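Rutinosidase (Aspergillus niger, PDB 6I1A) is a secreted family 5 glycosidase that cleaves rutinose from rutin-like flavonoid glycosides and may also act on beta-1,3-glucans of the cell wall. Local coordinates at residues S39-K44 / E68-T73; G28-Q33 / A72-K77; T95-W100 / S106-G111. All blocks are in the same frame, centred on the assembly; numbering follows the deposited sequence.

Contact 1: residues S39-K44 / E68-T73. With NAG (2-acetamido-2-deoxy-beta-D-glucopyranose), chain G; EDO (1,2-ethanediol), chain M.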
loop_
_atom_site.group_PDB
_atom_site.type_symbol
_atom_site.label_atom_id
_atom_site.label_comp_id
_atom_site.label_asym_id
_atom_site.label_seq_id
_atom_site.Cartn_x
_atom_site.Cartn_y
_atom_site.Cartn_z
ATOM N N SER A 39 -1.518 -23.370 19.622
ATOM C CA SER A 39 -2.526 -22.894 20.609
ATOM C C SER A 39 -2.437 -23.716 21.907
ATOM O O SER A 39 -2.625 -23.094 22.934
ATOM C CB SER A 39 -3.948 -23.009 20.007
ATOM O OG SER A 39 -4.013 -22.244 18.809
ATOM N N LEU A 40 -2.192 -25.013 21.808
ATOM C CA LEU A 40 -2.184 -25.869 23.035
ATOM C C LEU A 40 -0.996 -25.437 23.887
ATOM O O LEU A 40 -1.192 -25.137 25.085
ATOM C CB LEU A 40 -2.078 -27.330 22.649
ATOM C CG LEU A 40 -1.974 -28.303 23.823
ATOM C CD1 LEU A 40 -3.099 -28.058 24.823
ATOM C CD2 LEU A 40 -2.023 -29.730 23.292
ATOM N N PHE A 41 0.122 -25.189 23.232
ATOM C CA PHE A 41 1.324 -24.743 23.989
ATOM C C PHE A 41 1.012 -23.441 24.692
ATOM O O PHE A 41 1.331 -23.267 25.887
ATOM C CB PHE A 41 2.498 -24.664 23.018
ATOM C CG PHE A 41 3.740 -24.145 23.686
ATOM C CD1 PHE A 41 4.469 -24.987 24.502
ATOM C CD2 PHE A 41 4.188 -22.855 23.478
ATOM C CE1 PHE A 41 5.646 -24.509 25.100
ATOM C CE2 PHE A 41 5.332 -22.385 24.104
ATOM C CZ PHE A 41 6.027 -23.215 24.956
ATOM N N TRP A 42 0.572 -22.439 23.968
ATOM C CA TRP A 42 0.338 -21.092 24.495
ATOM C C TRP A 42 -0.713 -21.114 25.593
ATOM O O TRP A 42 -0.580 -20.442 26.646
ATOM C CB TRP A 42 -0.009 -20.075 23.410
ATOM C CG TRP A 42 0.399 -18.696 23.796
ATOM C CD1 TRP A 42 -0.315 -17.700 24.361
ATOM C CD2 TRP A 42 1.765 -18.194 23.708
ATOM N NE1 TRP A 42 0.456 -16.593 24.590
ATOM C CE2 TRP A 42 1.754 -16.901 24.215
ATOM C CE3 TRP A 42 2.940 -18.734 23.177
ATOM C CZ2 TRP A 42 2.895 -16.084 24.186
ATOM C CZ3 TRP A 42 4.084 -17.939 23.179
ATOM C CH2 TRP A 42 4.037 -16.648 23.683
ATOM N N ASP A 43 -1.811 -21.843 25.353
ATOM C CA ASP A 43 -2.899 -21.849 26.352
ATOM C C ASP A 43 -2.418 -22.524 27.627
ATOM O O ASP A 43 -2.819 -22.038 28.715
ATOM C CB ASP A 43 -4.107 -22.582 25.772
ATOM C CG ASP A 43 -4.822 -21.848 24.668
ATOM O OD1 ASP A 43 -4.477 -20.692 24.383
ATOM O OD2 ASP A 43 -5.740 -22.482 24.075
ATOM N N LYS A 44 -1.629 -23.572 27.532
ATOM C CA LYS A 44 -1.109 -24.316 28.710
ATOM C C LYS A 44 -0.067 -23.492 29.484
ATOM O O LYS A 44 -0.082 -23.511 30.730
ATOM C CB LYS A 44 -0.500 -25.648 28.304
ATOM C CG LYS A 44 -0.130 -26.572 29.452
ATOM C CD LYS A 44 0.118 -27.958 28.953
ATOM C CE LYS A 44 0.576 -28.873 30.067
ATOM N NZ LYS A 44 1.428 -29.951 29.518
ATOM N N GLU A 68 13.160 -26.157 26.849
ATOM C CA GLU A 68 14.109 -27.185 26.409
ATOM C C GLU A 68 13.343 -28.385 25.854
ATOM O O GLU A 68 13.759 -29.020 24.873
ATOM C CB GLU A 68 14.984 -27.641 27.577
ATOM C CG GLU A 68 16.030 -26.610 27.990
ATOM C CD GLU A 68 17.200 -26.347 27.051
ATOM O OE1 GLU A 68 17.378 -27.128 26.118
ATOM O OE2 GLU A 68 17.947 -25.356 27.272
ATOM N N HIS A 69 12.216 -28.727 26.490
ATOM C CA HIS A 69 11.412 -29.870 26.003
ATOM C C HIS A 69 10.892 -29.555 24.590
ATOM O O HIS A 69 10.961 -30.414 23.699
ATOM C CB HIS A 69 10.271 -30.182 26.982
ATOM C CG HIS A 69 9.392 -31.261 26.462
ATOM N ND1 HIS A 69 9.787 -32.583 26.482
ATOM C CD2 HIS A 69 8.205 -31.211 25.821
ATOM C CE1 HIS A 69 8.823 -33.327 25.960
ATOM N NE2 HIS A 69 7.854 -32.526 25.533
ATOM N N ARG A 70 10.378 -28.344 24.374
ATOM C CA ARG A 70 9.915 -27.947 23.027
ATOM C C ARG A 70 11.069 -27.954 22.036
ATOM O O ARG A 70 10.884 -28.407 20.877
ATOM C CB ARG A 70 9.251 -26.579 23.110
ATOM C CG ARG A 70 8.620 -26.128 21.782
ATOM C CD ARG A 70 7.701 -24.951 21.946
ATOM N NE ARG A 70 7.136 -24.443 20.717
ATOM C CZ ARG A 70 6.014 -24.880 20.122
ATOM N NH1 ARG A 70 5.360 -25.917 20.653
ATOM N NH2 ARG A 70 5.592 -24.334 19.001
ATOM N N TYR A 71 12.220 -27.392 22.407
ATOM C CA TYR A 71 13.400 -27.430 21.499
ATOM C C TYR A 71 13.706 -28.860 21.034
ATOM O O TYR A 71 14.033 -29.149 19.891
ATOM C CB TYR A 71 14.663 -26.822 22.123
ATOM C CG TYR A 71 14.516 -25.424 22.691
ATOM C CD1 TYR A 71 13.627 -24.509 22.142
ATOM C CD2 TYR A 71 15.382 -24.961 23.651
ATOM C CE1 TYR A 71 13.447 -23.243 22.657
ATOM C CE2 TYR A 71 15.282 -23.676 24.128
ATOM C CZ TYR A 71 14.344 -22.785 23.615
ATOM O OH TYR A 71 14.236 -21.513 24.118
ATOM N N ALA A 72 13.677 -29.781 22.002
ATOM C CA ALA A 72 14.037 -31.180 21.720
ATOM C C ALA A 72 12.970 -31.918 20.920
ATOM O O ALA A 72 13.358 -32.903 20.260
ATOM C CB ALA A 72 14.264 -31.834 23.077
ATOM N N THR A 73 11.726 -31.502 20.918
ATOM C CA THR A 73 10.633 -32.312 20.357
ATOM C C THR A 73 9.902 -31.692 19.174
ATOM O O THR A 73 9.394 -32.466 18.354
ATOM C CB THR A 73 9.635 -32.664 21.439
ATOM O OG1 THR A 73 9.069 -31.475 21.975
ATOM C CG2 THR A 73 10.254 -33.553 22.497
HETATM C C1 NAG G . -7.774 -24.650 19.925
HETATM C C2 NAG G . -9.205 -25.060 20.305
HETATM C C3 NAG G . -9.350 -25.002 21.804
HETATM C C4 NAG G . -8.325 -25.863 22.453
HETATM C C5 NAG G . -6.978 -25.299 22.000
HETATM C C6 NAG G . -5.769 -25.988 22.589
HETATM C C7 NAG G . -10.760 -24.425 18.525
HETATM C C8 NAG G . -10.741 -25.859 18.102
HETATM N N2 NAG G . -10.132 -24.081 19.680
HETATM O O3 NAG G . -10.684 -25.423 22.125
HETATM O O4 NAG G . -8.390 -25.734 23.918
HETATM O O5 NAG G . -6.934 -25.521 20.570
HETATM O O6 NAG G . -5.889 -27.396 22.361
HETATM O O7 NAG G . -11.231 -23.581 17.777
HETATM C C1 EDO M . -3.458 -18.906 21.452
HETATM O O1 EDO M . -4.286 -20.045 21.668
HETATM C C2 EDO M . -3.451 -18.579 19.999
HETATM O O2 EDO M . -3.127 -19.623 19.114
#
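Arg70 lays its guanidinium flat over one face of the Phe41 ring, a cation-pi stack that joins two short helices, 39-45 and 63-73, of this TIM-barrel glycosidase. The ring and guanidinium planes lie 24° apart with their centres 4.5 Å from one another. The arginine stem touches the ring too: Arg70 CD sits 3.8 Å from Phe41 CE1 and makes a CH-pi contact over the ring face, while Arg70 NH1 passes 3.9 Å from Phe41 CG, near the root of the ring. Such a reach depends on a stretched side chain. The Arg70 chain leaves the backbone with CG opposite N (chi1 -175°) and stays extended as far as NE, which carries the planar group across to the ring; the CA atoms of Phe41 and Arg70, the nearest pair between 39-44 and 68-73, are 9.2 Å apart.

Further bonds fix the rotation of the guanidinium. NH1 forms a salt bridge with Asp38, NH2 binds the carbonyl oxygen of Gly29, and NE makes a weak bond to Gln33. Asp38 also accepts from the backbone N of Phe41, so it tethers both members of the stack. Leu55, Val66, Leu67 and Tyr45 pack around the phenyl ring.

Away from the arginine, helix 39-45 carries a 1,2-ethanediol that takes a bond from Ser39 OG and gives one to Asp43 OD1. An N-acetylglucosamine of a protein-attached glycan lies alongside the same helix, with its C6 3.6 Å from Leu40 CA.

Contact 2: residues G28-Q33 / A72-K77. Unlike the reference sequence in segment 72-77: Leu74 (reference Trp).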
loop_
_atom_site.group_PDB
_atom_site.type_symbol
_atom_site.label_atom_id
_atom_site.label_comp_id
_atom_site.label_asym_id
_atom_site.label_seq_id
_atom_site.Cartn_x
_atom_site.Cartn_y
_atom_site.Cartn_z
ATOM N N GLY A 28 9.918 -21.782 12.213
ATOM C CA GLY A 28 9.428 -20.845 13.198
ATOM C C GLY A 28 8.742 -21.510 14.365
ATOM O O GLY A 28 8.345 -22.670 14.289
ATOM N N GLY A 29 8.566 -20.789 15.468
ATOM C CA GLY A 29 7.857 -21.311 16.622
ATOM C C GLY A 29 8.616 -22.394 17.330
ATOM O O GLY A 29 8.037 -23.069 18.189
ATOM N N TRP A 30 9.896 -22.533 17.037
ATOM C CA TRP A 30 10.754 -23.642 17.548
ATOM C C TRP A 30 11.724 -23.075 18.580
ATOM O O TRP A 30 11.598 -23.392 19.787
ATOM C CB TRP A 30 11.452 -24.336 16.411
ATOM C CG TRP A 30 12.437 -25.389 16.823
ATOM C CD1 TRP A 30 12.339 -26.298 17.858
ATOM C CD2 TRP A 30 13.676 -25.686 16.169
ATOM N NE1 TRP A 30 13.439 -27.115 17.888
ATOM C CE2 TRP A 30 14.287 -26.764 16.857
ATOM C CE3 TRP A 30 14.350 -25.139 15.078
ATOM C CZ2 TRP A 30 15.504 -27.289 16.434
ATOM C CZ3 TRP A 30 15.559 -25.649 14.716
ATOM C CH2 TRP A 30 16.129 -26.727 15.355
ATOM N N LEU A 31 12.625 -22.218 18.131
ATOM C CA LEU A 31 13.597 -21.534 19.010
ATOM C C LEU A 31 13.132 -20.126 19.408
ATOM O O LEU A 31 13.777 -19.514 20.264
ATOM C CB LEU A 31 14.975 -21.519 18.340
ATOM C CG LEU A 31 15.477 -22.887 17.905
ATOM C CD1 LEU A 31 16.857 -22.806 17.249
ATOM C CD2 LEU A 31 15.498 -23.878 19.095
ATOM N N GLU A 32 12.034 -19.643 18.849
ATOM C CA GLU A 32 11.355 -18.420 19.281
ATOM C C GLU A 32 9.861 -18.730 19.347
ATOM O O GLU A 32 9.398 -19.454 18.415
ATOM C CB GLU A 32 11.666 -17.267 18.319
ATOM C CG GLU A 32 11.384 -17.508 16.828
ATOM C CD GLU A 32 9.971 -17.299 16.347
ATOM O OE1 GLU A 32 9.558 -18.030 15.452
ATOM O OE2 GLU A 32 9.323 -16.323 16.814
ATOM N N GLN A 33 9.170 -18.194 20.316
ATOM C CA GLN A 33 7.772 -18.673 20.588
ATOM C C GLN A 33 6.798 -17.549 20.240
ATOM O O GLN A 33 7.060 -16.376 20.537
ATOM C CB GLN A 33 7.607 -19.060 22.068
ATOM C CG GLN A 33 8.716 -19.975 22.581
ATOM C CD GLN A 33 8.939 -21.180 21.727
ATOM O OE1 GLN A 33 8.017 -21.801 21.145
ATOM N NE2 GLN A 33 10.196 -21.603 21.616
ATOM N N ALA A 72 13.677 -29.781 22.002
ATOM C CA ALA A 72 14.037 -31.180 21.720
ATOM C C ALA A 72 12.970 -31.918 20.920
ATOM O O ALA A 72 13.358 -32.903 20.260
ATOM C CB ALA A 72 14.264 -31.834 23.077
ATOM N N THR A 73 11.726 -31.502 20.918
ATOM C CA THR A 73 10.633 -32.312 20.357
ATOM C C THR A 73 9.902 -31.692 19.174
ATOM O O THR A 73 9.394 -32.466 18.354
ATOM C CB THR A 73 9.635 -32.664 21.439
ATOM O OG1 THR A 73 9.069 -31.475 21.975
ATOM C CG2 THR A 73 10.254 -33.553 22.497
ATOM N N LEU A 74 9.835 -30.382 19.025
ATOM C CA LEU A 74 8.942 -29.808 17.982
ATOM C C LEU A 74 9.495 -30.081 16.588
ATOM O O LEU A 74 8.727 -30.430 15.675
ATOM C CB LEU A 74 8.785 -28.304 18.187
ATOM C CG LEU A 74 7.814 -27.622 17.217
ATOM C CD1 LEU A 74 6.342 -27.927 17.555
ATOM C CD2 LEU A 74 7.994 -26.118 17.188
ATOM N N ILE A 75 10.795 -29.835 16.384
ATOM C CA ILE A 75 11.478 -30.053 15.078
ATOM C C ILE A 75 12.518 -31.121 15.257
ATOM O O ILE A 75 13.448 -30.965 16.064
ATOM C CB ILE A 75 12.094 -28.768 14.478
ATOM C CG1 ILE A 75 11.023 -27.703 14.279
ATOM C CG2 ILE A 75 12.898 -29.077 13.219
ATOM C CD1 ILE A 75 9.973 -28.006 13.239
ATOM N N THR A 76 12.385 -32.230 14.529
ATOM C CA THR A 76 13.339 -33.340 14.610
ATOM C C THR A 76 13.837 -33.711 13.229
ATOM O O THR A 76 13.441 -33.141 12.213
ATOM C CB THR A 76 12.682 -34.549 15.308
ATOM O OG1 THR A 76 11.733 -35.042 14.359
ATOM C CG2 THR A 76 12.044 -34.195 16.630
ATOM N N LYS A 77 14.741 -34.661 13.156
ATOM C CA LYS A 77 15.242 -35.151 11.856
ATOM C C LYS A 77 14.093 -35.646 10.981
ATOM O O LYS A 77 14.164 -35.459 9.757
ATOM C CB LYS A 77 16.268 -36.242 12.117
ATOM C CG LYS A 77 17.562 -35.716 12.689
ATOM C CD LYS A 77 18.454 -36.841 13.052
ATOM C CE LYS A 77 19.691 -36.350 13.744
ATOM N NZ LYS A 77 20.562 -37.515 13.980
#
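Gly29 O accepts a hydrogen bond from Arg70 NH2, and a methyl of Leu74 lies close against it without bonding, with Leu74 CD2 3.2 Å from Gly29 O. The same methyl rests against the start of the next residue, 3.7 Å from Trp30 CA. Leu74 reaches this spot because its CG stands anti to the backbone N (chi1 -176°), which sends the branched end into the loop that follows barrel strand 22-26.

Beside it, Ile75 covers the indole of Trp30. Ile75 CB stands over the five-membered ring, 3.8 Å from its centroid and 11° off the normal, in a CH-pi contact, and Ile75 CG1 comes within 3.7 Å of Trp30 CG. On the opposite face of the indole, Leu31 CD2 lies over the ring centre, so the tryptophan is sandwiched between two aliphatic side chains. The rotation of the indole is further fixed by its NE1, which bonds to the carbonyl oxygen of Tyr71 just before the second segment. Ile93 of strand 90-95 and Ile120 of helix 113-128 also touch the Trp30 side chain.

The loop 28-33 is braced from within. Gly29 N gives a nearly straight bond (176°) of 2.9 Å to Glu32 OE1, meeting it from above the carboxylate plane. Gln33 NE2 donates to Trp30 O at 2.9 Å, with the acceptor close to the plane of the Gln33 amide, though NE2 itself comes from well above the plane of the Trp30 carbonyl.

No hydrogen bond crosses between 28-33 and 72-77. The two segments therefore adhere through hydrocarbon and indole surfaces, while polar groups such as Gly29 N, Trp30 NE1 and Trp30 O are satisfied within the loop or by helix 63-73.

Contact 3: residues T95-W100 / S106-G111. With EDO (1,2-ethanediol), chain N.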
loop_
_atom_site.group_PDB
_atom_site.type_symbol
_atom_site.label_atom_id
_atom_site.label_comp_id
_atom_site.label_asym_id
_atom_site.label_seq_id
_atom_site.Cartn_x
_atom_site.Cartn_y
_atom_site.Cartn_z
ATOM N N THR A 95 15.864 -17.404 15.492
ATOM C CA THR A 95 16.365 -17.602 16.856
ATOM C C THR A 95 16.111 -16.326 17.653
ATOM O O THR A 95 16.067 -15.205 17.087
ATOM C CB THR A 95 17.852 -17.945 16.839
ATOM O OG1 THR A 95 18.683 -16.857 16.383
ATOM C CG2 THR A 95 18.181 -19.161 16.007
ATOM N N THR A 96 15.988 -16.463 18.978
ATOM C CA THR A 96 16.057 -15.265 19.834
ATOM C C THR A 96 17.535 -14.896 20.031
ATOM O O THR A 96 18.408 -15.756 19.935
ATOM C CB THR A 96 15.387 -15.437 21.182
ATOM O OG1 THR A 96 16.205 -16.321 21.970
ATOM C CG2 THR A 96 13.984 -16.007 21.055
ATOM N N TYR A 97 17.781 -13.658 20.386
ATOM C CA TYR A 97 19.197 -13.271 20.679
ATOM C C TYR A 97 19.697 -14.075 21.880
ATOM O O TYR A 97 20.922 -14.203 22.035
ATOM C CB TYR A 97 19.394 -11.770 20.902
ATOM C CG TYR A 97 18.665 -11.192 22.066
ATOM C CD1 TYR A 97 19.139 -11.391 23.367
ATOM C CD2 TYR A 97 17.470 -10.490 21.918
ATOM C CE1 TYR A 97 18.495 -10.864 24.452
ATOM C CE2 TYR A 97 16.800 -9.985 23.026
ATOM C CZ TYR A 97 17.330 -10.159 24.303
ATOM O OH TYR A 97 16.648 -9.693 25.399
ATOM N N ALA A 98 18.801 -14.504 22.762
ATOM C CA ALA A 98 19.164 -15.177 24.025
ATOM C C ALA A 98 19.720 -16.561 23.744
ATOM O O ALA A 98 20.289 -17.206 24.659
ATOM C CB ALA A 98 17.984 -15.213 24.947
ATOM N N ALA A 99 19.576 -17.118 22.543
ATOM C CA ALA A 99 20.245 -18.354 22.137
ATOM C C ALA A 99 21.774 -18.109 22.155
ATOM O O ALA A 99 22.558 -19.092 22.248
ATOM C CB ALA A 99 19.785 -18.775 20.771
ATOM N N TRP A 100 22.173 -16.867 21.921
ATOM C CA TRP A 100 23.552 -16.499 21.539
ATOM C C TRP A 100 24.269 -15.839 22.695
ATOM O O TRP A 100 25.521 -16.039 22.826
ATOM C CB TRP A 100 23.556 -15.645 20.260
ATOM C CG TRP A 100 22.866 -16.339 19.123
ATOM C CD1 TRP A 100 21.580 -16.117 18.691
ATOM C CD2 TRP A 100 23.384 -17.399 18.315
ATOM N NE1 TRP A 100 21.294 -16.949 17.668
ATOM C CE2 TRP A 100 22.371 -17.755 17.406
ATOM C CE3 TRP A 100 24.620 -18.059 18.224
ATOM C CZ2 TRP A 100 22.567 -18.760 16.455
ATOM C CZ3 TRP A 100 24.783 -19.046 17.293
ATOM C CH2 TRP A 100 23.765 -19.392 16.412
ATOM N N SER A 106 17.685 -9.584 30.604
ATOM C CA SER A 106 16.724 -10.200 29.651
ATOM C C SER A 106 15.912 -11.319 30.310
ATOM O O SER A 106 16.513 -12.192 30.951
ATOM C CB SER A 106 17.436 -10.727 28.434
ATOM O OG SER A 106 16.524 -11.401 27.580
ATOM N N GLN A 107 14.589 -11.270 30.141
ATOM C CA GLN A 107 13.673 -12.338 30.607
ATOM C C GLN A 107 13.586 -13.465 29.600
ATOM O O GLN A 107 12.954 -14.511 29.919
ATOM C CB GLN A 107 12.270 -11.820 30.836
ATOM C CG GLN A 107 11.789 -11.739 32.239
ATOM C CD GLN A 107 11.701 -13.016 33.042
ATOM O OE1 GLN A 107 11.945 -14.187 32.632
ATOM N NE2 GLN A 107 11.350 -12.742 34.265
ATOM N N LEU A 108 14.181 -13.327 28.400
ATOM C CA LEU A 108 14.199 -14.459 27.474
ATOM C C LEU A 108 15.135 -15.547 27.988
ATOM O O LEU A 108 16.184 -15.192 28.583
ATOM C CB LEU A 108 14.592 -14.000 26.070
ATOM C CG LEU A 108 13.636 -12.984 25.436
ATOM C CD1 LEU A 108 14.208 -12.513 24.112
ATOM C CD2 LEU A 108 12.245 -13.547 25.285
ATOM N N TYR A 109 14.806 -16.790 27.716
ATOM C CA TYR A 109 15.578 -17.931 28.218
ATOM C C TYR A 109 16.824 -18.162 27.351
ATOM O O TYR A 109 16.757 -18.232 26.117
ATOM C CB TYR A 109 14.712 -19.196 28.191
ATOM C CG TYR A 109 15.448 -20.459 28.532
ATOM C CD1 TYR A 109 15.973 -20.645 29.817
ATOM C CD2 TYR A 109 15.601 -21.466 27.607
ATOM C CE1 TYR A 109 16.662 -21.801 30.121
ATOM C CE2 TYR A 109 16.260 -22.648 27.919
ATOM C CZ TYR A 109 16.779 -22.807 29.190
ATOM O OH TYR A 109 17.456 -23.974 29.461
ATOM N N SER A 110 17.992 -18.290 28.026
ATOM C CA SER A 110 19.268 -18.707 27.431
ATOM C C SER A 110 19.560 -20.160 27.832
ATOM O O SER A 110 19.806 -20.399 29.049
ATOM C CB SER A 110 20.407 -17.832 27.887
ATOM O OG SER A 110 20.319 -16.522 27.348
ATOM N N GLY A 111 19.537 -21.081 26.898
ATOM C CA GLY A 111 19.809 -22.505 27.179
ATOM C C GLY A 111 20.561 -23.176 26.072
ATOM O O GLY A 111 21.496 -22.590 25.534
HETATM C C1 EDO N . 23.016 -19.384 25.445
HETATM O O1 EDO N . 22.823 -20.251 26.538
HETATM C C2 EDO N . 23.713 -18.152 25.754
HETATM O O2 EDO N . 25.057 -18.470 26.053
HETATM O O HOH W 1 14.941 -17.403 24.121
HETATM O O HOH W 2 21.977 -21.698 22.899
#
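The connection from barrel strand 90-95 to helix 113-128 folds back on itself here, bringing a short 3-10 turn at Tyr97-Ala99 against the irregular segment 106-111. Ser110 OG donates to Ala98 O over 2.8 Å, lying in the carbonyl plane on a lone pair, and Ser110 CA adds a CA-H...O contact to the same oxygen. The methyl of Ala98 packs against 106-111: its CB lies 3.8 Å from Leu108 CB and 3.5 Å from Tyr109 O.

A second bond ties the phenol. Ser106 OG donates to Tyr97 OH at 2.8 Å, and that hydroxyl is also bonded to Glu150. The serine oxygen serves twice, since Leu108 N donates to Ser106 OG at 3.1 Å in an ST turn that keeps the hydroxyl near the phenol. Leu108 crosses the Tyr97 side chain at about a right angle, with Leu108 CD1 3.8 Å from Tyr97 CE2.

Two waters complete the junction. One accepts from Thr96 OG1 and donates to Tyr109 O; the other donates to both Ala99 O and Gly111 O. A 1,2-ethanediol, also bonded to Gly111 O, sits nearby.

Thr95, at the end of its strand, makes backbone hydrogen bonds with Asp135 of strand 131-136 and with His137 just beyond it. Tyr97 and Trp100 pack on helix 161-179, Thr96 and Tyr97 touch helix 52-59, and Ala99 and Trp100 rest against the start of helix 113-128.

Overall arrangement
From the N terminus, strand 22-26 leads into loop 28-33, the first half of contact 2, and then into helix 39-45, the first half of contact 1. Contact 1 closes on helix 63-73 and contact 2 where the chain leaves that helix, their segments overlapping at Ala72 and Thr73. Since Phe41 and Arg70 fall between Trp30 and Leu74, the loop of contact 1 lies within that of contact 2. Contact 3 opens afterwards, closing a short loop between strand 90-95 and helix 113-128. It is bound to the others: Tyr109 OH bonds Glu68 of helix 63-73, while Thr96 packs on Leu31 and Glu32. Together they tie two strand-to-helix connections of the barrel to the helices inserted after strand 22-26.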